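Local coordinates for protein glycosyl transferase (Staphylococcus aureus, PDB 5TZJ) that is a family 2 glycosyl transferase in which a mixed-sheet domain, followed by a TarS-type linker domain, holds uridine-diphosphate-N-acetylglucosamine, at residues K52-K56 / L57-V61; A105-I108 / D109-S113; N144-I147 / I148-L151; I228-E231 / I232-D236. All blocks are in the same frame, centred on the assembly; numbering follows the deposited sequence.

Interaction 1 of 4, residues K52-K56 / L57-V61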
loop_
_atom_site.group_PDB
_atom_site.type_symbol
_atom_site.label_atom_id
_atom_site.label_comp_id
_atom_site.label_asym_id
_atom_site.label_seq_id
_atom_site.Cartn_x
_atom_site.Cartn_y
_atom_site.Cartn_z
ATOM N N LYS A 52 -29.115 8.510 6.963
ATOM C CA LYS A 52 -30.123 7.547 7.389
ATOM C C LYS A 52 -29.607 6.584 8.466
ATOM O O LYS A 52 -30.423 5.890 9.077
ATOM C CB LYS A 52 -30.647 6.760 6.181
ATOM C CG LYS A 52 -31.116 7.620 4.991
ATOM C CD LYS A 52 -31.631 6.731 3.850
ATOM C CE LYS A 52 -31.624 7.439 2.498
ATOM N NZ LYS A 52 -32.947 8.059 2.146
ATOM N N TYR A 53 -28.290 6.538 8.725
ATOM C CA TYR A 53 -27.703 5.648 9.728
ATOM C C TYR A 53 -27.337 6.353 11.036
ATOM O O TYR A 53 -26.777 5.704 11.932
ATOM C CB TYR A 53 -26.457 4.959 9.141
ATOM C CG TYR A 53 -26.816 3.993 8.029
ATOM C CD1 TYR A 53 -27.038 4.460 6.738
ATOM C CD2 TYR A 53 -26.975 2.606 8.283
ATOM C CE1 TYR A 53 -27.388 3.607 5.721
ATOM C CE2 TYR A 53 -27.321 1.728 7.259
ATOM C CZ TYR A 53 -27.528 2.244 5.973
ATOM O OH TYR A 53 -27.881 1.424 4.923
ATOM N N ARG A 54 -27.660 7.650 11.152
ATOM C CA ARG A 54 -27.371 8.486 12.328
ATOM C C ARG A 54 -27.786 7.842 13.664
ATOM O O ARG A 54 -27.043 7.906 14.655
ATOM C CB ARG A 54 -28.086 9.840 12.135
ATOM C CG ARG A 54 -28.193 10.770 13.338
ATOM C CD ARG A 54 -26.883 11.488 13.659
ATOM N NE ARG A 54 -26.268 12.154 12.508
ATOM C CZ ARG A 54 -25.006 12.583 12.498
ATOM N NH1 ARG A 54 -24.240 12.395 13.573
ATOM N NH2 ARG A 54 -24.483 13.163 11.415
ATOM N N ASN A 55 -28.971 7.251 13.725
ATOM C CA ASN A 55 -29.418 6.648 14.973
ATOM C C ASN A 55 -29.152 5.157 15.004
ATOM O O ASN A 55 -29.442 4.508 16.008
ATOM C CB ASN A 55 -30.910 6.907 15.231
ATOM C CG ASN A 55 -31.249 8.389 15.372
ATOM O OD1 ASN A 55 -30.498 9.172 15.971
ATOM N ND2 ASN A 55 -32.404 8.766 14.857
ATOM N N LYS A 56 -28.609 4.603 13.928
ATOM C CA LYS A 56 -28.270 3.192 13.878
ATOM C C LYS A 56 -26.812 2.953 14.245
ATOM O O LYS A 56 -26.484 1.957 14.906
ATOM C CB LYS A 56 -28.571 2.656 12.473
ATOM C CG LYS A 56 -28.749 1.170 12.381
ATOM C CD LYS A 56 -28.899 0.764 10.925
ATOM C CE LYS A 56 -29.874 -0.391 10.768
ATOM N NZ LYS A 56 -31.204 0.133 10.364
ATOM N N LEU A 57 -25.931 3.867 13.834
ATOM C CA LEU A 57 -24.509 3.803 14.120
ATOM C C LEU A 57 -24.112 4.983 14.996
ATOM O O LEU A 57 -24.773 6.015 15.012
ATOM C CB LEU A 57 -23.709 3.820 12.818
ATOM C CG LEU A 57 -23.922 2.495 12.071
ATOM C CD1 LEU A 57 -23.466 2.597 10.606
ATOM C CD2 LEU A 57 -23.223 1.309 12.796
ATOM N N ASN A 58 -23.026 4.819 15.727
ATOM C CA ASN A 58 -22.328 5.950 16.329
ATOM C C ASN A 58 -21.626 6.699 15.201
ATOM O O ASN A 58 -20.565 6.292 14.738
ATOM C CB ASN A 58 -21.330 5.438 17.357
ATOM C CG ASN A 58 -20.892 6.499 18.309
ATOM O OD1 ASN A 58 -21.321 7.645 18.199
ATOM N ND2 ASN A 58 -20.065 6.124 19.287
ATOM N N LEU A 59 -22.198 7.793 14.742
ATOM C CA LEU A 59 -21.832 8.320 13.436
ATOM C C LEU A 59 -21.202 9.701 13.580
ATOM O O LEU A 59 -21.700 10.542 14.328
ATOM C CB LEU A 59 -23.086 8.352 12.572
ATOM C CG LEU A 59 -23.005 8.259 11.063
ATOM C CD1 LEU A 59 -24.390 8.245 10.391
ATOM C CD2 LEU A 59 -22.261 9.416 10.635
ATOM N N LYS A 60 -20.093 9.930 12.877
ATOM C CA LYS A 60 -19.525 11.262 12.724
ATOM C C LYS A 60 -19.414 11.554 11.231
ATOM O O LYS A 60 -18.746 10.809 10.505
ATOM C CB LYS A 60 -18.142 11.366 13.386
ATOM C CG LYS A 60 -18.132 11.393 14.893
ATOM C CD LYS A 60 -16.683 11.417 15.382
ATOM C CE LYS A 60 -16.614 11.486 16.907
ATOM N NZ LYS A 60 -15.301 10.974 17.427
ATOM N N VAL A 61 -20.052 12.631 10.776
ATOM C CA VAL A 61 -20.044 13.032 9.366
ATOM C C VAL A 61 -19.482 14.443 9.252
ATOM O O VAL A 61 -19.910 15.359 9.969
ATOM C CB VAL A 61 -21.462 13.012 8.735
ATOM C CG1 VAL A 61 -21.439 13.456 7.271
ATOM C CG2 VAL A 61 -22.050 11.678 8.805
HETATM O O HOH W 1 -21.825 14.104 12.756
#
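The loop that brings the chain from helix 46-51 into strand 59-63 folds back on itself through Tyr53, Leu57 and Leu59. The carbonyl of Tyr53 is the pivot: its O takes the N-H of Leu57 at 2.8 Å, with an N-H...O angle of 163°, and it also accepts from Lys56 N at 2.9 Å, so one oxygen fixes two successive amides at the bend. The CB of Tyr53 lies 4.1 Å from Leu59 CD1, and Leu57 CD1 touches the same CB. Leu59 presses its CD1 onto the main chain, 3.4 Å from Arg54 N. Strands 33-39 and 59-63 run parallel with helix 46-51 between them in sequence, making a beta-alpha-beta crossover in the mixed sheet, and this loop leads from its helix to its second strand. Leu57 packs on Leu23 of helix 16-24, and the phenol of Tyr53 is tied to Asn21 of the same helix. Arg54 starts out away from the strand, but its chain bends twice, at chi2 76° and chi3 51°, and brings the guanidinium back to the start of the strand. There Arg54 NH2 passes 3.9 Å from Val61 CG2 and also forms a salt bridge with Glu51, whereas Arg54 NH1 donates to a water in the guanidinium plane at 3.1 Å. That water accepts from Val61 N as well, at 3.0 Å.

Interaction 2 of 4, residues A105-I108 / D109-S113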
loop_
_atom_site.group_PDB
_atom_site.type_symbol
_atom_site.label_atom_id
_atom_site.label_comp_id
_atom_site.label_asym_id
_atom_site.label_seq_id
_atom_site.Cartn_x
_atom_site.Cartn_y
_atom_site.Cartn_z
ATOM N N ALA A 105 -11.330 -7.539 18.069
ATOM C CA ALA A 105 -11.222 -7.096 19.452
ATOM C C ALA A 105 -10.750 -8.238 20.339
ATOM O O ALA A 105 -9.934 -8.039 21.248
ATOM C CB ALA A 105 -12.566 -6.559 19.954
ATOM N N ALA A 106 -11.263 -9.442 20.092
ATOM C CA ALA A 106 -10.843 -10.589 20.885
ATOM C C ALA A 106 -9.365 -10.887 20.654
ATOM O O ALA A 106 -8.625 -11.132 21.609
ATOM C CB ALA A 106 -11.717 -11.798 20.555
ATOM N N PHE A 107 -8.907 -10.773 19.401
ATOM C CA PHE A 107 -7.519 -11.094 19.065
ATOM C C PHE A 107 -6.557 -10.055 19.638
ATOM O O PHE A 107 -5.501 -10.405 20.192
ATOM C CB PHE A 107 -7.372 -11.186 17.542
ATOM C CG PHE A 107 -6.061 -11.773 17.076
ATOM C CD1 PHE A 107 -4.956 -10.971 16.856
ATOM C CD2 PHE A 107 -5.931 -13.151 16.883
ATOM C CE1 PHE A 107 -3.728 -11.536 16.408
ATOM C CE2 PHE A 107 -4.728 -13.703 16.452
ATOM C CZ PHE A 107 -3.628 -12.883 16.198
ATOM N N ILE A 108 -6.906 -8.773 19.511
ATOM C CA ILE A 108 -6.087 -7.702 20.072
ATOM C C ILE A 108 -6.005 -7.821 21.591
ATOM O O ILE A 108 -4.954 -7.566 22.194
ATOM C CB ILE A 108 -6.658 -6.340 19.636
ATOM C CG1 ILE A 108 -6.257 -6.058 18.179
ATOM C CG2 ILE A 108 -6.252 -5.218 20.611
ATOM C CD1 ILE A 108 -7.180 -5.070 17.473
ATOM N N ASP A 109 -7.105 -8.201 22.237
ATOM C CA ASP A 109 -7.090 -8.260 23.693
ATOM C C ASP A 109 -6.068 -9.267 24.199
ATOM O O ASP A 109 -5.447 -9.047 25.246
ATOM C CB ASP A 109 -8.482 -8.591 24.222
ATOM C CG ASP A 109 -9.410 -7.389 24.186
ATOM O OD1 ASP A 109 -10.501 -7.454 24.805
ATOM O OD2 ASP A 109 -9.033 -6.371 23.535
ATOM N N GLU A 110 -5.852 -10.355 23.458
ATOM C CA GLU A 110 -4.907 -11.376 23.890
ATOM C C GLU A 110 -3.476 -11.049 23.478
ATOM O O GLU A 110 -2.544 -11.307 24.247
ATOM C CB GLU A 110 -5.317 -12.755 23.344
ATOM C CG GLU A 110 -5.964 -12.729 21.956
ATOM C CD GLU A 110 -6.593 -14.063 21.523
ATOM O OE1 GLU A 110 -6.199 -15.135 22.071
ATOM O OE2 GLU A 110 -7.485 -14.021 20.625
ATOM N N HIS A 111 -3.287 -10.439 22.304
ATOM C CA HIS A 111 -1.959 -10.292 21.720
ATOM C C HIS A 111 -1.415 -8.873 21.711
ATOM O O HIS A 111 -0.208 -8.706 21.497
ATOM C CB HIS A 111 -1.953 -10.849 20.288
ATOM C CG HIS A 111 -2.201 -12.322 20.238
ATOM N ND1 HIS A 111 -3.265 -12.880 19.561
ATOM C CD2 HIS A 111 -1.540 -13.353 20.814
ATOM C CE1 HIS A 111 -3.242 -14.191 19.714
ATOM N NE2 HIS A 111 -2.201 -14.504 20.463
ATOM N N HIS A 112 -2.262 -7.860 21.931
ATOM C CA HIS A 112 -1.838 -6.455 22.008
ATOM C C HIS A 112 -1.137 -6.006 20.724
ATOM O O HIS A 112 -0.146 -5.271 20.755
ATOM C CB HIS A 112 -0.958 -6.200 23.232
ATOM C CG HIS A 112 -1.575 -6.653 24.520
ATOM N ND1 HIS A 112 -1.281 -7.869 25.098
ATOM C CD2 HIS A 112 -2.494 -6.068 25.324
ATOM C CE1 HIS A 112 -1.978 -8.007 26.215
ATOM N NE2 HIS A 112 -2.719 -6.925 26.379
ATOM N N SER A 113 -1.662 -6.447 19.586
ATOM C CA SER A 113 -1.166 -5.989 18.291
ATOM C C SER A 113 -1.155 -4.464 18.212
ATOM O O SER A 113 -2.025 -3.785 18.758
ATOM C CB SER A 113 -2.040 -6.556 17.162
ATOM O OG SER A 113 -2.393 -7.918 17.401
#
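Phe107 and His111, one turn apart near the end of helix 100-111, meet in a tilted edge-to-face arrangement. The imidazole of His111 points its ND1 at the middle of the Phe107 ring, 3.3 Å above its plane. The two ring centroids are 4.4 Å apart. At 53° the planes are well short of perpendicular. Phe107 gets under the histidine because its CG stands opposite the backbone N (chi1 -169°), which carries the ring along the helix toward its C-terminal end. At the rim of the same ring, near its plane, Ser113 OG comes to 4.0 Å from Phe107 CE1; that hydroxyl is hydrogen-bonded to Ser193. Leu195 and Leu116 also pack on the phenylalanine, which thus seats the helix end against strands 192-195 and 115-122, while Pro138 touches His111. Behind the rings, the main chain sets their spacing: His111 N donates to Phe107 O at 3.1 Å, and the helix closes with His112 N on Ile108 O at 2.7 Å. His112 then takes a positive phi of 58°, and the chain leaves the helix toward Ser113. On another side of the helix, Asp109 N bonds to Ala105 O. The carboxylate folds back as well, so that Asp109 OD2 sits 3.0 Å from that same Ala105 O; these are two acceptors, and the salt bridge from Lys2 to OD2 probably offsets their mutual repulsion.

Interaction 3 of 4, residues N144-I147 / I148-L151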
loop_
_atom_site.group_PDB
_atom_site.type_symbol
_atom_site.label_atom_id
_atom_site.label_comp_id
_atom_site.label_asym_id
_atom_site.label_seq_id
_atom_site.Cartn_x
_atom_site.Cartn_y
_atom_site.Cartn_z
ATOM N N ASN A 144 10.147 -11.634 8.053
ATOM C CA ASN A 144 9.874 -13.069 8.095
ATOM C C ASN A 144 8.495 -13.390 7.546
ATOM O O ASN A 144 7.986 -14.494 7.743
ATOM C CB ASN A 144 10.076 -13.652 9.500
ATOM C CG ASN A 144 8.980 -13.254 10.496
ATOM O OD1 ASN A 144 7.926 -12.677 10.144
ATOM N ND2 ASN A 144 9.223 -13.587 11.763
ATOM N N SER A 145 7.882 -12.435 6.855
ATOM C CA SER A 145 6.544 -12.620 6.330
ATOM C C SER A 145 6.448 -11.792 5.061
ATOM O O SER A 145 7.361 -11.033 4.728
ATOM C CB SER A 145 5.488 -12.176 7.345
ATOM O OG SER A 145 5.459 -10.727 7.389
ATOM N N ARG A 146 5.319 -11.910 4.367
ATOM C CA ARG A 146 5.091 -11.133 3.157
ATOM C C ARG A 146 4.234 -9.889 3.424
ATOM O O ARG A 146 3.550 -9.427 2.512
ATOM C CB ARG A 146 4.412 -11.989 2.086
ATOM C CG ARG A 146 4.940 -13.394 1.952
ATOM C CD ARG A 146 5.790 -13.515 0.693
ATOM N NE ARG A 146 5.058 -13.036 -0.470
ATOM C CZ ARG A 146 5.640 -12.720 -1.613
ATOM N NH1 ARG A 146 6.950 -12.878 -1.732
ATOM N NH2 ARG A 146 4.922 -12.254 -2.626
ATOM N N ILE A 147 4.239 -9.341 4.640
ATOM C CA ILE A 147 3.359 -8.182 4.875
ATOM C C ILE A 147 3.737 -7.011 3.979
ATOM O O ILE A 147 2.893 -6.170 3.663
ATOM C CB ILE A 147 3.361 -7.748 6.340
ATOM C CG1 ILE A 147 4.791 -7.432 6.801
ATOM C CG2 ILE A 147 2.677 -8.816 7.208
ATOM C CD1 ILE A 147 4.836 -6.713 8.166
ATOM N N ILE A 148 4.995 -6.935 3.543
ATOM C CA ILE A 148 5.374 -5.812 2.710
ATOM C C ILE A 148 4.676 -5.848 1.350
ATOM O O ILE A 148 4.615 -4.819 0.662
ATOM C CB ILE A 148 6.906 -5.784 2.588
ATOM C CG1 ILE A 148 7.371 -4.408 2.140
ATOM C CG2 ILE A 148 7.387 -6.817 1.570
ATOM C CD1 ILE A 148 8.887 -4.185 2.313
ATOM N N TYR A 149 4.159 -6.998 0.927
ATOM C CA TYR A 149 3.381 -7.101 -0.297
ATOM C C TYR A 149 1.947 -6.593 -0.153
ATOM O O TYR A 149 1.223 -6.611 -1.156
ATOM C CB TYR A 149 3.405 -8.538 -0.808
ATOM C CG TYR A 149 4.793 -8.823 -1.364
ATOM C CD1 TYR A 149 5.836 -9.181 -0.521
ATOM C CD2 TYR A 149 5.079 -8.644 -2.713
ATOM C CE1 TYR A 149 7.137 -9.408 -1.019
ATOM C CE2 TYR A 149 6.401 -8.871 -3.231
ATOM C CZ TYR A 149 7.412 -9.222 -2.366
ATOM O OH TYR A 149 8.704 -9.411 -2.838
ATOM N N THR A 150 1.543 -6.086 1.032
ATOM C CA THR A 150 0.237 -5.443 1.190
ATOM C C THR A 150 0.388 -4.148 1.998
ATOM O O THR A 150 0.618 -4.177 3.208
ATOM C CB THR A 150 -0.821 -6.392 1.797
ATOM O OG1 THR A 150 -2.062 -5.671 1.931
ATOM C CG2 THR A 150 -0.423 -6.946 3.154
ATOM N N LEU A 151 0.279 -3.005 1.300
ATOM C CA LEU A 151 0.454 -1.684 1.892
ATOM C C LEU A 151 -0.835 -0.866 1.890
ATOM O O LEU A 151 -0.814 0.307 2.272
ATOM C CB LEU A 151 1.590 -0.916 1.158
ATOM C CG LEU A 151 2.895 -1.717 1.173
ATOM C CD1 LEU A 151 3.994 -0.984 0.370
ATOM C CD2 LEU A 151 3.287 -1.939 2.624
HETATM O O HOH W 2 7.432 -8.521 4.246
#
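Arg146 and Tyr149 form a stacked cation-pi pair on a short 3-10 turn in the loop between strands 139-140 and 156-158. The guanidinium lies flat over one face of the phenol ring, the planes only 11° apart, with Arg146 CZ 3.7 Å from the Tyr149 ring centroid. NH2 sits over the middle of the ring, and Arg146 NH1 comes to 3.5 Å from Tyr149 CE1. The arginine chain bends at chi2 (-106°) and again at chi3, which lays its end over the tyrosine. Main-chain bonds supply the three-residue spacing that lines the two side chains up. Tyr149 N donates to Arg146 O at 3.0 Å, and Thr150 N donates to Ile147 O at the same length; both donors stand well above the carbonyl planes, not on a lone pair. A water continues the turn backward, giving a hydrogen to Ser145 O at 2.6 Å and accepting from Ile148 N at 3.0 Å. Apolar contacts join the turn to two helices: Ile147 packs on Tyr186 and Ile148 on Met183, both of helix 177-188, and Ile148 also meets Phe249 of helix 239-256. The Thr150 side chain is about 7 Å from the bound uridine-diphosphate-N-acetylglucosamine. For the arginine, the ring face probably helps to stabilise the positive charge, while the hydrogen on NE is given to Ser131 OG in a hydrogen bond.

Interaction 4 of 4, residues I228-E231 / I232-D236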
loop_
_atom_site.group_PDB
_atom_site.type_symbol
_atom_site.label_atom_id
_atom_site.label_comp_id
_atom_site.label_asym_id
_atom_site.label_seq_id
_atom_site.Cartn_x
_atom_site.Cartn_y
_atom_site.Cartn_z
ATOM N N ILE A 228 9.620 6.613 0.990
ATOM C CA ILE A 228 9.647 5.296 1.627
ATOM C C ILE A 228 11.072 4.838 1.860
ATOM O O ILE A 228 11.397 4.324 2.928
ATOM C CB ILE A 228 8.850 4.266 0.801
ATOM C CG1 ILE A 228 7.349 4.525 0.971
ATOM C CG2 ILE A 228 9.049 2.827 1.343
ATOM C CD1 ILE A 228 6.532 3.778 -0.114
ATOM N N ALA A 229 11.945 5.027 0.869
ATOM C CA ALA A 229 13.334 4.637 1.044
ATOM C C ALA A 229 13.975 5.465 2.154
ATOM O O ALA A 229 14.714 4.931 2.978
ATOM C CB ALA A 229 14.104 4.802 -0.298
ATOM N N VAL A 230 13.682 6.777 2.205
ATOM C CA VAL A 230 14.206 7.600 3.297
ATOM C C VAL A 230 13.671 7.111 4.642
ATOM O O VAL A 230 14.423 6.950 5.613
ATOM C CB VAL A 230 13.851 9.079 3.041
ATOM C CG1 VAL A 230 14.165 9.931 4.283
ATOM C CG2 VAL A 230 14.641 9.545 1.802
ATOM N N GLU A 231 12.371 6.829 4.699
ATOM C CA GLU A 231 11.754 6.376 5.941
ATOM C C GLU A 231 12.436 5.118 6.471
ATOM O O GLU A 231 12.791 5.052 7.657
ATOM C CB GLU A 231 10.256 6.129 5.723
ATOM C CG GLU A 231 9.509 6.020 6.998
ATOM C CD GLU A 231 9.418 7.395 7.718
ATOM O OE1 GLU A 231 9.495 7.409 8.933
ATOM O OE2 GLU A 231 9.292 8.463 7.055
ATOM N N ILE A 232 12.622 4.112 5.609
ATOM C CA ILE A 232 13.237 2.854 6.058
ATOM C C ILE A 232 14.642 3.108 6.586
ATOM O O ILE A 232 15.011 2.659 7.674
ATOM C CB ILE A 232 13.253 1.820 4.916
ATOM C CG1 ILE A 232 11.822 1.326 4.585
ATOM C CG2 ILE A 232 14.234 0.627 5.227
ATOM C CD1 ILE A 232 11.670 0.734 3.165
ATOM N N LEU A 233 15.443 3.832 5.819
ATOM C CA LEU A 233 16.842 4.025 6.181
ATOM C C LEU A 233 16.985 4.893 7.421
ATOM O O LEU A 233 18.024 4.845 8.097
ATOM C CB LEU A 233 17.590 4.603 4.970
ATOM C CG LEU A 233 17.812 3.507 3.924
ATOM C CD1 LEU A 233 18.353 4.104 2.654
ATOM C CD2 LEU A 233 18.830 2.524 4.457
ATOM N N ASN A 234 15.938 5.620 7.794
ATOM C CA ASN A 234 15.975 6.381 9.026
ATOM C C ASN A 234 15.267 5.693 10.169
ATOM O O ASN A 234 15.230 6.251 11.257
ATOM C CB ASN A 234 15.361 7.766 8.843
ATOM C CG ASN A 234 16.335 8.731 8.263
ATOM O OD1 ASN A 234 17.210 9.264 8.971
ATOM N ND2 ASN A 234 16.223 8.958 6.965
ATOM N N ALA A 235 14.709 4.503 9.969
ATOM C CA ALA A 235 14.071 3.861 11.114
ATOM C C ALA A 235 15.083 3.557 12.229
ATOM O O ALA A 235 16.297 3.415 12.007
ATOM C CB ALA A 235 13.376 2.565 10.679
ATOM N N ASP A 236 14.551 3.365 13.434
ATOM C CA ASP A 236 15.362 3.038 14.607
ATOM C C ASP A 236 15.552 1.524 14.696
ATOM O O ASP A 236 14.985 0.830 15.535
ATOM C CB ASP A 236 14.716 3.601 15.868
ATOM C CG ASP A 236 15.598 3.444 17.102
ATOM O OD1 ASP A 236 16.824 3.188 16.951
ATOM O OD2 ASP A 236 15.052 3.581 18.230
#
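Ile228 and Ile232 mark the packed flank of helix 218-233 in its last turns, within the TarS-type linker domain. Ile228 CG2 meets Ile232 CD1 at 3.8 Å, and Ile232 CD1 also lies 3.6 Å from Ile228 O. The helical bonds under this flank are nearly linear: Ile232 N to Ile228 O at 3.0 Å, and Leu233 N to Ala229 O at 3.1 Å, each with an N-H...O angle of 167°. Ile228 continues onto Leu180 and Phe249, and Ala229 and Leu233 onto Leu246, so the helix is wedged against helices 177-188 and 239-256. The flank of Val230 and Asn234 is more exposed and more polar. Here the two side chains run side by side in the same direction, with Val230 CG1 3.5 Å from Asn234 ND2. The helical bond from Asn234 N to Val230 O is more bent than those of the packed flank. With its CG beside its own backbone N (chi1 -83°), Asn234 can bring the amide to that same carbonyl: ND2 of Asn234 donates to Val230 O at 3.0 Å, arriving from above the carbonyl plane, while the oxygen lies close to the plane of the asparagine amide.

In the fold
All four contacts are local, in series along the chain: a loop, two helix ends and a 3-10 turn. Interaction 3 is the most buried and the nearest to the middle of the chain; interactions 1 and 2 lie far out, about 27 Å apart between centres, each partly buried, as is interaction 4 nearer the middle. Interaction 3 belongs to the family 2 transferase part and interaction 4 to the linker domain, yet both pack on helices 177-188 and 239-256, and their nearest atoms are about 5 Å apart. Chemistry follows place: two leucines and a bridging water at the loop of 1, an aromatic pair at the helix end of 2, a stacked cation in 3, and an asparagine amide gripping a helix carbonyl in 4.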